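Local coordinates for hemolysin-related protein (Vibrio cholerae serotype O1, PDB 6MLT), which is a secreted biofilm matrix protein that binds metal ions and probably carbohydrate, and is thought to help the bacterial biofilm adhere to surfaces, at residues A[52-57]-A[77-82]. Sequence-based numbering, arbitrary orientation.
With CA (calcium ion), chain C; CA (calcium ion), chain B.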
loop_
_atom_site.group_PDB
_atom_site.type_symbol
_atom_site.label_atom_id
_atom_site.label_comp_id
_atom_site.label_asym_id
_atom_site.label_seq_id
_atom_site.Cartn_x
_atom_site.Cartn_y
_atom_site.Cartn_z
ATOM N N LYS A 52 -4.240 23.643 1.091
ATOM C CA LYS A 52 -5.404 24.499 0.903
ATOM C C LYS A 52 -5.574 24.914 -0.555
ATOM O O LYS A 52 -6.652 25.385 -0.934
ATOM C CB LYS A 52 -5.303 25.741 1.794
ATOM N N ASP A 53 -4.545 24.745 -1.380
ATOM C CA ASP A 53 -4.627 25.089 -2.787
ATOM C C ASP A 53 -5.145 23.890 -3.582
ATOM O O ASP A 53 -5.438 22.823 -3.032
ATOM C CB ASP A 53 -3.260 25.560 -3.281
ATOM C CG ASP A 53 -2.781 26.788 -2.545
ATOM O OD1 ASP A 53 -3.461 27.828 -2.635
ATOM O OD2 ASP A 53 -1.750 26.697 -1.848
ATOM N N VAL A 54 -5.259 24.061 -4.894
ATOM C CA VAL A 54 -5.792 23.030 -5.780
ATOM C C VAL A 54 -4.622 22.298 -6.423
ATOM O O VAL A 54 -3.814 22.909 -7.129
ATOM C CB VAL A 54 -6.726 23.632 -6.843
ATOM C CG1 VAL A 54 -7.282 22.541 -7.759
ATOM C CG2 VAL A 54 -7.863 24.384 -6.182
ATOM N N ALA A 55 -4.531 20.989 -6.188
ATOM C CA ALA A 55 -3.424 20.207 -6.723
ATOM C C ALA A 55 -3.434 20.223 -8.247
ATOM O O ALA A 55 -4.485 20.306 -8.888
ATOM C CB ALA A 55 -3.492 18.768 -6.216
ATOM N N ASP A 56 -2.243 20.122 -8.821
ATOM C CA ASP A 56 -2.016 20.302 -10.244
ATOM C C ASP A 56 -1.477 19.022 -10.864
ATOM O O ASP A 56 -1.152 18.058 -10.168
ATOM C CB ASP A 56 -1.058 21.466 -10.450
ATOM C CG ASP A 56 -1.562 22.710 -9.773
ATOM O OD1 ASP A 56 -2.679 23.138 -10.132
ATOM O OD2 ASP A 56 -0.883 23.222 -8.855
ATOM N N ILE A 57 -1.403 19.018 -12.192
ATOM C CA ILE A 57 -1.029 17.836 -12.958
ATOM C C ILE A 57 0.280 18.116 -13.689
ATOM O O ILE A 57 0.443 19.180 -14.298
ATOM C CB ILE A 57 -2.143 17.431 -13.943
ATOM C CG1 ILE A 57 -3.327 16.796 -13.195
ATOM C CG2 ILE A 57 -1.622 16.435 -14.978
ATOM C CD1 ILE A 57 -4.228 17.749 -12.482
ATOM N N SER A 77 -2.920 23.425 -14.453
ATOM C CA SER A 77 -3.681 23.811 -13.272
ATOM C C SER A 77 -4.796 22.814 -12.994
ATOM O O SER A 77 -5.566 22.458 -13.890
ATOM C CB SER A 77 -4.277 25.204 -13.467
ATOM O OG SER A 77 -5.099 25.543 -12.363
ATOM N N GLY A 78 -4.904 22.379 -11.737
ATOM C CA GLY A 78 -6.007 21.511 -11.361
ATOM C C GLY A 78 -7.368 22.149 -11.543
ATOM O O GLY A 78 -8.366 21.434 -11.687
ATOM N N VAL A 79 -7.428 23.479 -11.540
ATOM C CA VAL A 79 -8.701 24.187 -11.657
ATOM C C VAL A 79 -9.277 24.032 -13.059
ATOM O O VAL A 79 -10.438 23.637 -13.234
ATOM C CB VAL A 79 -8.514 25.674 -11.297
ATOM C CG1 VAL A 79 -9.801 26.470 -11.540
ATOM C CG2 VAL A 79 -8.065 25.824 -9.856
ATOM N N ASP A 80 -8.489 24.364 -14.080
ATOM C CA ASP A 80 -9.029 24.468 -15.425
ATOM C C ASP A 80 -8.117 23.918 -16.508
ATOM O O ASP A 80 -8.454 24.050 -17.687
ATOM C CB ASP A 80 -9.355 25.936 -15.740
ATOM C CG ASP A 80 -8.161 26.851 -15.549
ATOM O OD1 ASP A 80 -7.020 26.348 -15.424
ATOM O OD2 ASP A 80 -8.365 28.077 -15.514
ATOM N N GLY A 81 -6.983 23.317 -16.160
ATOM C CA GLY A 81 -6.086 22.767 -17.153
ATOM C C GLY A 81 -5.174 23.767 -17.822
ATOM O O GLY A 81 -4.412 23.381 -18.717
ATOM N N SER A 82 -5.233 25.036 -17.438
ATOM C CA SER A 82 -4.336 26.030 -18.008
ATOM C C SER A 82 -2.896 25.753 -17.588
ATOM O O SER A 82 -2.626 25.178 -16.531
ATOM C CB SER A 82 -4.748 27.440 -17.574
ATOM O OG SER A 82 -4.665 27.590 -16.167
HETATM CA CA CA C . -2.828 24.618 -8.194
HETATM CA CA CA B . -2.141 29.114 -1.005
HETATM O O HOH W 1 -4.450 25.446 -9.674
HETATM O O HOH W 2 -2.678 28.056 0.895
HETATM O O HOH W 3 -1.403 24.561 -6.107
#
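Asp56 and Gly78 meet at a calcium site, in a contact between the start of strand 56-63 of a beta-propeller blade, with the loop before it, and the turn after strand 71-76. Gly78 N donates to Asp56 OD1 at 2.8 Å, nearly straight at 166°. OD1 accepts with its anti lone pair, the one away from OD2. The same carboxylate grips the calcium ion with both oxygens, OD1 at 2.4 Å and OD2 at 2.5 Å. The metal, the Gly78 N-H and Leu40 N, which bonds OD2, together hold the carboxylate. The CG of Asp56 lies anti to its own carbonyl carbon (chi1 -55°), which brings OD1 to the turn. Val54 O also binds this ion, at 2.2 Å, and Asn41 and Asp43 complete the protein ligands. Water 1 links the turn to the metal, since it binds calcium and lies 2.8 Å from Ser77 OG. That hydroxyl also accepts from Val79 N, forming an ST turn. Gly78 comes close to the 52-57 backbone, with its CA 3.1 Å from Ala55 O in a CA-H...O contact. Beside the polar part, Val54 CG1 rests on the Gly78-Val79 peptide, and Val54 CG2 meets Val79 CG2 at 4.0 Å, the two side chains crossing at about a right angle. Asp53 binds a second calcium through both carboxylate oxygens, together with Asp42, Asn44, Asp46 and the carbonyl of Lys48. Strand 56-63 pairs antiparallel with strands 36-38 and 71-76, and the 77-82 turn continues from the latter beside the calcium site.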